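Local coordinates for BauA (Acinetobacter baumannii, PDB 6HCP), which probably carries ferric preacinetobactin, an iron-loaded siderophore, across the outer membrane as a TonB-dependent receptor, at residues G208-G213 with S221-L226; Y180-Q185 with D214-D219; K75-I80 with T130-F135. One frame throughout, in Å; residues are numbered along the deposited sequence. Where two conformers were deposited one is given.

Interaction 1 of 3, residues G208-G213 with S221-L226; sequences GMYRDG and SKESRL. With C8E ((hydroxyethyloxy)tri(ethyloxy)octane), chain B.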
ATOM      1  N   GLY A 208      -9.244  -4.211 -32.568  1.00 28.43           N
ATOM      2  CA  GLY A 208     -10.006  -3.080 -32.121  1.00 30.85           C
ATOM      3  C   GLY A 208      -9.859  -2.906 -30.616  1.00 29.38           C
ATOM      4  O   GLY A 208      -9.833  -3.880 -29.885  1.00 34.11           O
ATOM      5  N   MET A 209      -9.592  -1.672 -30.182  1.00 31.81           N
ATOM      6  CA  MET A 209      -9.344  -1.381 -28.768  1.00 27.93           C
ATOM      7  C   MET A 209      -9.974  -0.038 -28.424  1.00 28.47           C
ATOM      8  O   MET A 209     -10.043   0.902 -29.237  1.00 29.14           O
ATOM      9  CB  MET A 209      -7.841  -1.394 -28.475  1.00 29.45           C
ATOM     10  CG  MET A 209      -7.454  -0.975 -27.044  1.00 26.57           C
ATOM     11  SD  MET A 209      -7.486   0.802 -26.834  1.00 32.12           S
ATOM     12  CE  MET A 209      -6.050   1.315 -27.788  1.00 30.01           C
ATOM     13  N   TYR A 210     -10.577   0.006 -27.237  1.00 27.66           N
ATOM     14  CA  TYR A 210     -11.095   1.232 -26.688  1.00 28.70           C
ATOM     15  C   TYR A 210     -10.833   1.191 -25.186  1.00 33.08           C
ATOM     16  O   TYR A 210     -11.067   0.183 -24.562  1.00 32.63           O
ATOM     17  CB  TYR A 210     -12.600   1.398 -26.945  1.00 36.33           C
ATOM     18  CG  TYR A 210     -13.191   2.669 -26.388  1.00 36.14           C
ATOM     19  CD1 TYR A 210     -12.795   3.894 -26.887  1.00 45.08           C
ATOM     20  CD2 TYR A 210     -14.072   2.674 -25.317  1.00 48.70           C
ATOM     21  CE1 TYR A 210     -13.259   5.085 -26.366  1.00 42.62           C
ATOM     22  CE2 TYR A 210     -14.541   3.863 -24.772  1.00 50.93           C
ATOM     23  CZ  TYR A 210     -14.160   5.075 -25.322  1.00 47.78           C
ATOM     24  OH  TYR A 210     -14.577   6.284 -24.837  1.00 57.22           O
ATOM     25  N   ARG A 211     -10.369   2.302 -24.625  1.00 26.31           N
ATOM     26  CA  ARG A 211     -10.378   2.432 -23.185  1.00 29.92           C
ATOM     27  C   ARG A 211     -10.569   3.892 -22.810  1.00 28.20           C
ATOM     28  O   ARG A 211     -10.225   4.802 -23.568  1.00 29.95           O
ATOM     29  CB  ARG A 211      -9.143   1.783 -22.554  1.00 36.88           C
ATOM     30  CG  ARG A 211      -7.814   2.326 -23.018  1.00 38.07           C
ATOM     31  CD  ARG A 211      -6.686   1.510 -22.408  1.00 37.11           C
ATOM     32  NE  ARG A 211      -5.460   1.996 -22.986  1.00 34.10           N
ATOM     33  CZ  ARG A 211      -4.812   1.416 -23.991  1.00 33.58           C
ATOM     34  NH1 ARG A 211      -3.773   2.043 -24.519  1.00 34.14           N
ATOM     35  NH2 ARG A 211      -5.118   0.179 -24.355  1.00 33.28           N
ATOM     36  N   ASP A 212     -11.167   4.110 -21.632  1.00 26.29           N
ATOM     37  CA  ASP A 212     -11.490   5.446 -21.225  1.00 26.62           C
ATOM     38  C   ASP A 212     -11.714   5.454 -19.716  1.00 29.99           C
ATOM     39  O   ASP A 212     -12.242   4.491 -19.159  1.00 28.13           O
ATOM     40  CB  ASP A 212     -12.759   5.934 -21.945  1.00 33.59           C
ATOM     41  CG  ASP A 212     -13.120   7.388 -21.702  1.00 43.62           C
ATOM     42  OD1 ASP A 212     -12.213   8.235 -21.773  1.00 47.70           O
ATOM     43  OD2 ASP A 212     -14.278   7.632 -21.287  1.00 60.01           O
ATOM     44  N   GLY A 213     -11.353   6.573 -19.087  1.00 27.58           N
ATOM     45  CA  GLY A 213     -11.685   6.835 -17.701  1.00 30.26           C
ATOM     46  C   GLY A 213     -10.532   7.456 -16.939  1.00 33.15           C
ATOM     47  O   GLY A 213      -9.417   7.620 -17.457  1.00 27.49           O
ATOM     48  N   SER A 221      -7.612  11.910 -16.915  0.50 25.36           N
ATOM     49  CA  SER A 221      -8.295  10.809 -17.543  0.50 25.84           C
ATOM     50  C   SER A 221      -7.678  10.557 -18.921  0.50 27.48           C
ATOM     51  O   SER A 221      -7.146  11.467 -19.547  0.50 29.46           O
ATOM     52  CB  SER A 221      -9.779  11.089 -17.633  0.50 32.02           C
ATOM     53  OG  SER A 221     -10.018  12.159 -18.516  0.50 29.03           O
ATOM     54  N   LYS A 222      -7.674   9.290 -19.326  1.00 28.48           N
ATOM     55  CA  LYS A 222      -6.990   8.830 -20.527  1.00 27.56           C
ATOM     56  C   LYS A 222      -7.959   8.033 -21.391  1.00 34.35           C
ATOM     57  O   LYS A 222      -8.602   7.113 -20.895  1.00 30.78           O
ATOM     58  CB  LYS A 222      -5.812   7.938 -20.147  1.00 25.35           C
ATOM     59  CG  LYS A 222      -4.696   8.633 -19.388  1.00 27.33           C
ATOM     60  CD  LYS A 222      -3.650   7.652 -18.966  1.00 33.74           C
ATOM     61  CE  LYS A 222      -2.431   8.284 -18.348  1.00 31.66           C
ATOM     62  NZ  LYS A 222      -1.548   7.249 -17.759  1.00 31.19           N
ATOM     63  N   GLU A 223      -8.111   8.466 -22.648  1.00 31.48           N
ATOM     64  CA  GLU A 223      -8.923   7.784 -23.634  1.00 29.23           C
ATOM     65  C   GLU A 223      -8.030   7.365 -24.811  1.00 33.71           C
ATOM     66  O   GLU A 223      -7.166   8.132 -25.273  1.00 30.65           O
ATOM     67  CB  GLU A 223     -10.083   8.680 -24.054  1.00 32.10           C
ATOM     68  CG  GLU A 223     -10.945   8.054 -25.136  1.00 37.72           C
ATOM     69  CD  GLU A 223     -11.976   8.970 -25.776  1.00 40.30           C
ATOM     70  OE1 GLU A 223     -11.847  10.220 -25.654  1.00 41.60           O
ATOM     71  OE2 GLU A 223     -12.892   8.430 -26.427  1.00 47.93           O
ATOM     72  N   SER A 224      -8.092   6.082 -25.156  1.00 28.08           N
ATOM     73  CA  SER A 224      -7.408   5.558 -26.332  1.00 28.56           C
ATOM     74  C   SER A 224      -8.410   4.795 -27.192  1.00 30.64           C
ATOM     75  O   SER A 224      -9.303   4.117 -26.666  1.00 30.18           O
ATOM     76  CB  SER A 224      -6.252   4.668 -25.941  1.00 33.33           C
ATOM     77  OG  SER A 224      -5.390   5.316 -25.021  1.00 37.39           O
ATOM     78  N   ARG A 225      -8.166   4.796 -28.498  1.00 28.11           N
ATOM     79  CA  ARG A 225      -8.952   3.995 -29.424  1.00 31.39           C
ATOM     80  C   ARG A 225      -8.033   3.560 -30.558  1.00 32.43           C
ATOM     81  O   ARG A 225      -7.222   4.346 -31.026  1.00 30.02           O
ATOM     82  CB  ARG A 225     -10.104   4.772 -30.077  1.00 33.52           C
ATOM     83  CG  ARG A 225     -11.066   5.494 -29.150  1.00 48.42           C
ATOM     84  CD  ARG A 225     -12.339   5.908 -29.897  1.00 70.12           C
ATOM     85  NE  ARG A 225     -13.161   6.870 -29.157  1.00 81.28           N
ATOM     86  CZ  ARG A 225     -13.934   7.809 -29.706  1.00 79.03           C
ATOM     87  NH1 ARG A 225     -14.048   7.893 -31.022  1.00 66.36           N
ATOM     88  NH2 ARG A 225     -14.462   8.747 -28.937  1.00 65.77           N
ATOM     89  N   LEU A 226      -8.241   2.338 -31.036  1.00 28.00           N
ATOM     90  CA  LEU A 226      -7.510   1.824 -32.182  1.00 30.74           C
ATOM     91  C   LEU A 226      -8.391   0.860 -32.974  1.00 36.30           C
ATOM     92  O   LEU A 226      -9.061  -0.014 -32.417  1.00 30.90           O
ATOM     93  CB  LEU A 226      -6.255   1.114 -31.687  1.00 30.53           C
ATOM     94  CG  LEU A 226      -5.389   0.471 -32.765  1.00 36.71           C
ATOM     95  CD1 LEU A 226      -4.793   1.540 -33.668  1.00 33.49           C
ATOM     96  CD2 LEU A 226      -4.286  -0.371 -32.133  1.00 42.31           C
TER
HETATM   97  C1  C8E B 832     -11.479   6.965 -33.628  1.00 63.09           C
HETATM   98  C2  C8E B 832     -10.369   5.936 -33.591  1.00 54.76           C
HETATM   99  C3  C8E B 832     -10.823   4.529 -33.982  1.00 58.54           C
HETATM  100  C4  C8E B 832     -12.011   4.044 -33.152  1.00 76.31           C
HETATM  101  C5  C8E B 832     -12.222   2.536 -33.294  1.00 66.99           C
HETATM  102  C6  C8E B 832     -12.898   1.953 -32.058  1.00 68.21           C
HETATM  103  C7  C8E B 832     -12.904   0.429 -32.068  1.00 64.49           C
HETATM  104  C8  C8E B 832     -13.657  -0.112 -30.854  1.00 69.01           C
HETATM  105  O9  C8E B 832     -13.172  -1.411 -30.490  1.00 64.88           O
HETATM  106  C10 C8E B 832     -13.787  -1.957 -29.325  1.00 52.56           C
HETATM  107  C11 C8E B 832     -13.521  -3.446 -29.281  1.00 60.95           C
HETATM  108  O12 C8E B 832     -13.438  -3.867 -27.927  1.00 65.30           O
HETATM  109  O   HOH W   1      -4.754   4.439 -21.992  1.00 44.10           O
HETATM  110  O   HOH W   2     -12.117  11.390 -22.973  1.00 70.74           O

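Interaction 2 of 3, residues Y180-Q185 with D214-D219; sequences YMSDAQ and DAAVND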
ATOM      1  N   TYR A 180      -8.564  -2.918 -16.958  1.00 28.50           N
ATOM      2  CA  TYR A 180      -8.728  -1.890 -15.965  1.00 29.57           C
ATOM      3  C   TYR A 180      -7.348  -1.274 -15.675  1.00 25.77           C
ATOM      4  O   TYR A 180      -6.337  -1.976 -15.601  1.00 26.63           O
ATOM      5  CB  TYR A 180      -9.345  -2.487 -14.691  1.00 29.10           C
ATOM      6  CG  TYR A 180      -9.149  -1.675 -13.444  1.00 24.16           C
ATOM      7  CD1 TYR A 180     -10.028  -0.676 -13.076  1.00 27.00           C
ATOM      8  CD2 TYR A 180      -8.049  -1.892 -12.638  1.00 27.19           C
ATOM      9  CE1 TYR A 180      -9.823   0.077 -11.929  1.00 27.52           C
ATOM     10  CE2 TYR A 180      -7.831  -1.153 -11.492  1.00 28.70           C
ATOM     11  CZ  TYR A 180      -8.736  -0.181 -11.120  1.00 27.20           C
ATOM     12  OH  TYR A 180      -8.457   0.540  -9.989  1.00 30.76           O
ATOM     13  N   MET A 181      -7.357   0.038 -15.455  1.00 26.37           N
ATOM     14  CA  MET A 181      -6.231   0.726 -14.884  1.00 26.93           C
ATOM     15  C   MET A 181      -6.768   1.726 -13.865  1.00 22.11           C
ATOM     16  O   MET A 181      -7.775   2.379 -14.089  1.00 26.09           O
ATOM     17  CB  MET A 181      -5.402   1.452 -15.957  1.00 25.06           C
ATOM     18  CG  MET A 181      -4.251   2.256 -15.377  1.00 27.07           C
ATOM     19  SD  MET A 181      -3.077   2.853 -16.659  1.00 30.16           S
ATOM     20  CE  MET A 181      -4.120   3.836 -17.726  1.00 31.08           C
ATOM     21  N   SER A 182      -6.114   1.800 -12.706  1.00 24.41           N
ATOM     22  CA  SER A 182      -6.552   2.718 -11.657  1.00 26.28           C
ATOM     23  C   SER A 182      -6.461   4.159 -12.160  1.00 28.40           C
ATOM     24  O   SER A 182      -5.631   4.461 -13.034  1.00 28.08           O
ATOM     25  CB  SER A 182      -5.749   2.501 -10.397  1.00 28.28           C
ATOM     26  OG  SER A 182      -4.367   2.755 -10.592  1.00 25.85           O
ATOM     27  N   ASP A 183      -7.369   5.033 -11.706  1.00 28.25           N
ATOM     28  CA  ASP A 183      -8.401   4.758 -10.708  1.00 28.17           C
ATOM     29  C   ASP A 183      -9.662   4.135 -11.333  1.00 33.94           C
ATOM     30  O   ASP A 183     -10.444   3.490 -10.619  1.00 34.04           O
ATOM     31  CB  ASP A 183      -8.796   6.045  -9.987  1.00 27.58           C
ATOM     32  CG  ASP A 183      -7.803   6.503  -8.939  1.00 31.22           C
ATOM     33  OD1 ASP A 183      -7.025   5.663  -8.509  1.00 31.20           O
ATOM     34  OD2 ASP A 183      -7.859   7.689  -8.554  1.00 35.38           O
ATOM     35  N   ALA A 184     -10.011   4.498 -12.570  1.00 26.75           N
ATOM     36  CA  ALA A 184     -11.296   4.040 -13.145  1.00 29.80           C
ATOM     37  C   ALA A 184     -11.263   3.975 -14.677  1.00 25.48           C
ATOM     38  O   ALA A 184     -12.216   4.389 -15.336  1.00 29.90           O
ATOM     39  CB  ALA A 184     -12.428   4.921 -12.656  1.00 29.76           C
ATOM     40  N   GLN A 185     -10.155   3.488 -15.240  1.00 27.59           N
ATOM     41  CA  GLN A 185     -10.066   3.351 -16.688  1.00 27.45           C
ATOM     42  C   GLN A 185     -10.446   1.926 -17.081  1.00 25.50           C
ATOM     43  O   GLN A 185      -9.804   0.976 -16.675  1.00 27.86           O
ATOM     44  CB  GLN A 185      -8.665   3.645 -17.226  1.00 26.81           C
ATOM     45  CG  GLN A 185      -8.694   3.851 -18.734  1.00 27.44           C
ATOM     46  CD  GLN A 185      -7.360   3.631 -19.397  1.00 32.06           C
ATOM     47  OE1 GLN A 185      -6.744   2.579 -19.235  1.00 28.18           O
ATOM     48  NE2 GLN A 185      -6.953   4.607 -20.205  1.00 27.50           N
ATOM     49  N   ASP A 214     -10.791   7.714 -15.656  1.00 28.95           N
ATOM     50  CA  ASP A 214      -9.851   8.307 -14.740  1.00 30.56           C
ATOM     51  C   ASP A 214      -8.604   7.444 -14.635  1.00 27.85           C
ATOM     52  O   ASP A 214      -8.682   6.240 -14.426  1.00 30.24           O
ATOM     53  CB  ASP A 214     -10.460   8.442 -13.344  1.00 34.07           C
ATOM     54  CG  ASP A 214     -11.567   9.463 -13.271  1.00 43.08           C
ATOM     55  OD1 ASP A 214     -11.649  10.295 -14.183  1.00 50.99           O
ATOM     56  OD2 ASP A 214     -12.221   9.514 -12.226  1.00 56.82           O
ATOM     57  N   ALA A 215      -7.452   8.106 -14.683  1.00 28.61           N
ATOM     58  CA  ALA A 215      -6.153   7.437 -14.577  1.00 28.88           C
ATOM     59  C   ALA A 215      -5.630   7.613 -13.151  1.00 28.94           C
ATOM     60  O   ALA A 215      -6.394   7.967 -12.242  1.00 29.03           O
ATOM     61  CB  ALA A 215      -5.177   8.017 -15.589  1.00 36.62           C
ATOM     62  N   ALA A 216      -4.325   7.366 -12.958  1.00 26.68           N
ATOM     63  CA  ALA A 216      -3.775   7.250 -11.609  1.00 26.55           C
ATOM     64  C   ALA A 216      -3.385   8.616 -11.054  1.00 31.43           C
ATOM     65  O   ALA A 216      -3.239   8.790  -9.852  1.00 29.94           O
ATOM     66  CB  ALA A 216      -2.617   6.299 -11.599  1.00 29.75           C
ATOM     67  N   VAL A 217      -3.210   9.600 -11.934  1.00 27.98           N
ATOM     68  CA  VAL A 217      -2.927  10.948 -11.506  1.00 26.37           C
ATOM     69  C   VAL A 217      -4.244  11.642 -11.141  1.00 27.95           C
ATOM     70  O   VAL A 217      -5.230  11.496 -11.867  1.00 28.06           O
ATOM     71  CB  VAL A 217      -2.151  11.697 -12.610  1.00 27.57           C
ATOM     72  CG1 VAL A 217      -2.050  13.193 -12.360  1.00 28.25           C
ATOM     73  CG2 VAL A 217      -0.763  11.095 -12.778  1.00 29.55           C
ATOM     74  N   ASN A 218      -4.207  12.534 -10.143  1.00 29.32           N
ATOM     75  CA  ASN A 218      -5.395  13.335  -9.779  1.00 30.52           C
ATOM     76  C   ASN A 218      -5.921  14.107 -10.996  1.00 36.58           C
ATOM     77  O   ASN A 218      -5.163  14.796 -11.670  1.00 30.89           O
ATOM     78  CB  ASN A 218      -5.117  14.351  -8.675  1.00 32.17           C
ATOM     79  CG  ASN A 218      -4.795  13.728  -7.330  1.00 39.24           C
ATOM     80  OD1 ASN A 218      -5.055  12.553  -7.096  1.00 47.54           O
ATOM     81  ND2 ASN A 218      -4.215  14.516  -6.440  1.00 39.11           N
ATOM     82  N   ASP A 219      -7.234  13.996 -11.234  1.00 30.81           N
ATOM     83  CA  ASP A 219      -7.957  14.782 -12.239  1.00 31.03           C
ATOM     84  C   ASP A 219      -7.401  14.536 -13.653  1.00 29.12           C
ATOM     85  O   ASP A 219      -7.617  15.344 -14.553  1.00 29.79           O
ATOM     86  CB  ASP A 219      -7.832  16.281 -11.984  1.00 38.60           C
ATOM     87  CG  ASP A 219      -8.581  16.748 -10.747  1.00 58.74           C
ATOM     88  OD1 ASP A 219      -9.570  16.071 -10.379  1.00 50.12           O
ATOM     89  OD2 ASP A 219      -8.088  17.707 -10.098  1.00 54.15           O
TER
HETATM   90  O   HOH W   3      -5.720   9.760  -8.795  1.00 56.82           O
HETATM   91  O   HOH W   4     -13.666   7.260 -14.924  1.00 36.58           O

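Interaction 3 of 3, residues K75-I80 with T130-F135; sequences KQAKDI and TSPEMF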
ATOM      1  N   LYS A  75       3.115  -7.135 -19.890  1.00 28.34           N
ATOM      2  CA  LYS A  75       3.337  -5.861 -19.189  1.00 25.11           C
ATOM      3  C   LYS A  75       2.044  -5.044 -19.073  1.00 27.33           C
ATOM      4  O   LYS A  75       2.008  -4.011 -18.373  1.00 26.68           O
ATOM      5  CB  LYS A  75       4.412  -5.045 -19.931  1.00 27.21           C
ATOM      6  CG  LYS A  75       5.764  -5.717 -20.052  1.00 25.40           C
ATOM      7  CD  LYS A  75       6.433  -6.050 -18.715  1.00 32.75           C
ATOM      8  CE  LYS A  75       6.858  -4.793 -17.983  1.00 36.16           C
ATOM      9  NZ  LYS A  75       7.545  -5.068 -16.697  1.00 35.90           N
ATOM     10  N   GLN A  76       1.008  -5.430 -19.828  1.00 25.52           N
ATOM     11  CA  GLN A  76      -0.188  -4.574 -20.029  1.00 29.30           C
ATOM     12  C   GLN A  76       0.260  -3.179 -20.514  1.00 26.21           C
ATOM     13  O   GLN A  76      -0.267  -2.140 -20.088  1.00 26.11           O
ATOM     14  CB  GLN A  76      -1.047  -4.491 -18.753  1.00 29.30           C
ATOM     15  CG  GLN A  76      -1.397  -5.853 -18.146  1.00 28.04           C
ATOM     16  CD  GLN A  76      -2.518  -5.776 -17.123  1.00 27.19           C
ATOM     17  OE1 GLN A  76      -3.585  -5.244 -17.382  1.00 29.75           O
ATOM     18  NE2 GLN A  76      -2.219  -6.169 -15.898  1.00 28.77           N
ATOM     19  N   ALA A  77       1.211  -3.167 -21.449  1.00 25.59           N
ATOM     20  CA  ALA A  77       1.813  -1.944 -21.949  1.00 28.12           C
ATOM     21  C   ALA A  77       0.768  -1.106 -22.692  1.00 27.76           C
ATOM     22  O   ALA A  77       0.055  -1.592 -23.586  1.00 28.74           O
ATOM     23  CB  ALA A  77       2.987  -2.287 -22.840  1.00 28.85           C
ATOM     24  N   LYS A  78       0.710   0.171 -22.331  1.00 25.78           N
ATOM     25  CA  LYS A  78      -0.258   1.116 -22.853  1.00 26.77           C
ATOM     26  C   LYS A  78       0.378   1.986 -23.955  1.00 27.65           C
ATOM     27  O   LYS A  78      -0.313   2.732 -24.636  1.00 28.97           O
ATOM     28  CB  LYS A  78      -0.765   1.984 -21.703  1.00 31.10           C
ATOM     29  CG  LYS A  78      -1.432   1.235 -20.549  1.00 36.39           C
ATOM     30  CD  LYS A  78      -2.891   0.885 -20.812  1.00 33.05           C
ATOM     31  CE  LYS A  78      -3.577   0.130 -19.678  1.00 29.86           C
ATOM     32  NZ  LYS A  78      -3.069  -1.258 -19.560  1.00 31.19           N
ATOM     33  N   ASP A  79       1.712   1.962 -24.053  1.00 24.92           N
ATOM     34  CA  ASP A  79       2.432   2.737 -25.057  1.00 26.35           C
ATOM     35  C   ASP A  79       3.792   2.081 -25.295  1.00 25.94           C
ATOM     36  O   ASP A  79       4.095   1.046 -24.716  1.00 25.96           O
ATOM     37  CB  ASP A  79       2.522   4.214 -24.659  1.00 27.57           C
ATOM     38  CG  ASP A  79       3.347   4.506 -23.414  1.00 30.63           C
ATOM     39  OD1 ASP A  79       4.187   3.671 -23.059  1.00 31.17           O
ATOM     40  OD2 ASP A  79       3.090   5.551 -22.774  1.00 37.36           O
ATOM     41  N   ILE A  80       4.548   2.596 -26.272  1.00 25.43           N
ATOM     42  CA  ILE A  80       5.763   1.938 -26.694  1.00 24.15           C
ATOM     43  C   ILE A  80       6.822   2.026 -25.589  1.00 21.08           C
ATOM     44  O   ILE A  80       7.575   1.083 -25.378  1.00 22.36           O
ATOM     45  CB  ILE A  80       6.266   2.522 -28.026  1.00 27.71           C
ATOM     46  CG1 ILE A  80       5.254   2.264 -29.146  1.00 26.77           C
ATOM     47  CG2 ILE A  80       7.628   1.942 -28.347  1.00 27.89           C
ATOM     48  CD1 ILE A  80       4.870   0.803 -29.304  1.00 34.14           C
ATOM     49  N   THR A 130       1.849   5.811 -29.279  1.00 26.45           N
ATOM     50  CA  THR A 130       1.389   4.641 -29.961  1.00 26.47           C
ATOM     51  C   THR A 130       0.984   3.580 -28.935  1.00 29.32           C
ATOM     52  O   THR A 130       1.840   3.028 -28.254  1.00 26.11           O
ATOM     53  CB  THR A 130       2.452   4.108 -30.938  1.00 27.56           C
ATOM     54  OG1 THR A 130       2.697   5.126 -31.911  1.00 27.06           O
ATOM     55  CG2 THR A 130       2.004   2.841 -31.633  1.00 29.63           C
ATOM     56  N   SER A 131      -0.298   3.183 -28.968  1.00 29.06           N
ATOM     57  CA  SER A 131      -0.761   2.016 -28.191  1.00 28.35           C
ATOM     58  C   SER A 131      -0.432   0.746 -28.967  1.00 32.45           C
ATOM     59  O   SER A 131      -0.536   0.700 -30.192  1.00 30.23           O
ATOM     60  CB  SER A 131      -2.243   2.122 -27.843  1.00 34.05           C
ATOM     61  OG  SER A 131      -2.570   1.219 -26.784  1.00 31.90           O
ATOM     62  N   PRO A 132       0.164  -0.271 -28.324  1.00 27.95           N
ATOM     63  CA  PRO A 132       0.810  -1.338 -29.087  1.00 27.43           C
ATOM     64  C   PRO A 132      -0.010  -2.579 -29.488  1.00 27.91           C
ATOM     65  O   PRO A 132       0.593  -3.579 -29.928  1.00 30.49           O
ATOM     66  CB  PRO A 132       1.925  -1.792 -28.139  1.00 27.25           C
ATOM     67  CG  PRO A 132       1.377  -1.526 -26.758  1.00 31.10           C
ATOM     68  CD  PRO A 132       0.541  -0.276 -26.898  1.00 31.47           C
ATOM     69  N   GLU A 133      -1.341  -2.471 -29.497  1.00 28.71           N
ATOM     70  CA  GLU A 133      -2.204  -3.660 -29.711  1.00 30.31           C
ATOM     71  C   GLU A 133      -2.054  -4.231 -31.126  1.00 32.32           C
ATOM     72  O   GLU A 133      -2.372  -5.387 -31.349  1.00 34.08           O
ATOM     73  CB  GLU A 133      -3.670  -3.322 -29.457  1.00 33.50           C
ATOM     74  CG  GLU A 133      -4.006  -3.253 -27.979  1.00 34.92           C
ATOM     75  CD  GLU A 133      -3.696  -1.917 -27.333  1.00 32.82           C
ATOM     76  OE1 GLU A 133      -3.210  -0.991 -28.051  1.00 33.57           O
ATOM     77  OE2 GLU A 133      -4.026  -1.759 -26.138  1.00 33.51           O
ATOM     78  N   MET A 134      -1.619  -3.429 -32.093  1.00 30.15           N
ATOM     79  CA  MET A 134      -1.609  -3.919 -33.479  1.00 30.54           C
ATOM     80  C   MET A 134      -0.255  -4.515 -33.869  1.00 32.02           C
ATOM     81  O   MET A 134      -0.076  -4.915 -35.027  1.00 30.23           O
ATOM     82  CB  MET A 134      -2.020  -2.823 -34.468  1.00 34.85           C
ATOM     83  CG  MET A 134      -1.098  -1.627 -34.518  1.00 34.25           C
ATOM     84  SD  MET A 134      -1.681  -0.378 -35.717  1.00 37.40           S
ATOM     85  CE  MET A 134      -1.099  -1.084 -37.248  1.00 32.44           C
ATOM     86  N   PHE A 135       0.667  -4.689 -32.911  1.00 28.90           N
ATOM     87  CA  PHE A 135       2.011  -5.128 -33.287  1.00 27.54           C
ATOM     88  C   PHE A 135       2.326  -6.529 -32.776  1.00 31.61           C
ATOM     89  O   PHE A 135       2.120  -6.846 -31.594  1.00 30.46           O
ATOM     90  CB  PHE A 135       3.049  -4.090 -32.848  1.00 27.68           C
ATOM     91  CG  PHE A 135       2.741  -2.714 -33.373  1.00 25.70           C
ATOM     92  CD1 PHE A 135       2.826  -2.444 -34.732  1.00 25.38           C
ATOM     93  CD2 PHE A 135       2.326  -1.698 -32.521  1.00 28.63           C
ATOM     94  CE1 PHE A 135       2.439  -1.210 -35.233  1.00 27.69           C
ATOM     95  CE2 PHE A 135       1.969  -0.457 -33.021  1.00 28.95           C
ATOM     96  CZ  PHE A 135       2.001  -0.222 -34.376  1.00 29.36           C
TER

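Interaction 1 of 3, residues G208-G213 with S221-L226
The antiparallel β-hairpin made by strands 202-212 and 221-234 belongs to the transmembrane barrel of this TonB-dependent receptor, and in it Met209 faces Leu226 as a hydrogen-bonded pair. Met209 N donates to Leu226 O at 2.8 Å, and Leu226 N returns the bond to Met209 O. Two residues on, Arg211 and Ser224 repeat the exchange, with Tyr210 and Arg225 between them as a non-hydrogen-bonded pair. As in any β-sheet, successive residues alternate between the faces. Met209, Arg211, Ser224 and Leu226 share the one turned toward the plug. There the Met209 chain, bent at chi2 and chi3, brings CE within 3.8 Å of Ser224 CB, and the Arg211 guanidinium lays one face over Ser224 CB. Water 1 accepts a hydrogen bond from Arg211 NE at the guanidinium edge and also reaches Ser224 OG, while Arg211 NH1 and NH2 go to Ser131 and Glu133 of the plug. The other face carries Tyr210, Glu223 and Arg225, together with a C8E detergent molecule whose C4 lies 3.7 Å from Arg225 CB. A trans chi1 of 180° lays the Tyr210 ring alongside Arg225, whose CG meets the ring edge at CD1, 3.3 Å away. Glu223 OE2 also lies at that edge, its carboxylate turned 84° from the ring. Two donors grip this oxygen from opposite faces of the carboxylate: Tyr210 OH at 3.2 Å, and Arg225 NH2 at 3.0 Å in a salt bridge.

Interaction 2 of 3, residues Y180-Q185 with D214-D219
Ala184 N donates a hydrogen bond to Asp214 O at 2.9 Å, fairly straight at 164° about the hydrogen. Its neighbour Asp183 N bonds to Ala215 O at 3.1 Å, but from above that carbonyl, with a C=O...N angle of only 93°, far from the usual lone-pair direction. Two waters extend the link. Water 4 accepts from Asp214 N and donates to Ala184 O; water 3 lies within hydrogen-bonding distance of both Ala216 O and Asp183 OD2, an oxygen that also forms a salt bridge with Lys679 of the second subunit. All this takes place at a tight hairpin turn between barrel strands 173-181 and 184-196, in which Met181 and Gln185 exchange backbone bonds around residues 182-184, with a cis peptide before Asp183. Against the turn leans the longer connection between strands 202-212 and 221-234, so that two successive hairpin ends of the barrel are tied together. Side-chain packing is sparse and mostly built from β-carbons. Ala184 CB and Asp214 CB lie 4.1 Å apart, and Ala216 CB rests 3.8 Å from Ser182 O, while Ser182 OG is bonded to Tyr698 N on the adjoining strand 697-705. Gln185 brings only its CB near Asp214 O, at 3.8 Å; its extended chain then leads away, and NE2 bonds to Lys222 O.

Interaction 3 of 3, residues K75-I80 with T130-F135
Ile80 runs alongside Thr130 with the same heading, and passes the Pro132 ring with the reverse one. Placing CG1 beside the backbone N (chi1 -63°), Ile80 brings that carbon to 3.8 Å from Thr130 CB. From there CD1 continues to Pro132 CB, at 4.1 Å. The proline ring points into the 75-80 segment: its CG sits 3.4 Å from Ala77 O, and its CD packs on the peptide carbon of Lys78. Opposite Asp79 it is backbone that approaches, for Thr130 O receives a CA-H...O contact of 3.3 Å from Asp79 CA. Both segments are loops of the plug domain. The first follows helix 69-75, which ends in a Schellman motif at Gln76, and precedes helix 81-84, where Asp79 OD1 caps Glu82 N. The second leads into strand 135-142 of the plug sheet. Beyond the hydrophobic patch, a trans chi1 (-163°) carries the Ser131 hydroxyl to the syn lone pair of Glu133 OE1, with OG 2.6 Å from it; OG lies 3.5 Å from Lys78 O. Lys78 itself bends back, NZ reaching Gln76 O at 3.0 Å. The loops thus meet mainly through van der Waals and CA-H...O contacts. Ser131 and Glu133 are bonded to each other and, through Arg211, to the barrel wall, and that nearby positive charge would be expected to favour an ionised Glu133.

How the interactions relate
Arg211 connects the plug contact to the barrel wall: from interaction 1 its NH1 reaches Ser131 OG at 2.7 Å and its NH2 reaches Glu133 OE2 at 2.9 Å, both in interaction 3. The centres of these two contacts are 12 Å apart. Interaction 2 lies equally far from interaction 1 and continues it at the hairpin end, with Gln185 NE2 3.1 Å from Lys222 O and Gln185 OE1 packed on Arg211 CD. Between interactions 2 and 3, 18 Å apart, the touch is lighter: Lys78 CE lies 4.0 Å from Gln185 OE1 and 4.1 Å from Met181 SD. The bound detergent borders interaction 1 on the barrel face carrying Tyr210 and Arg225.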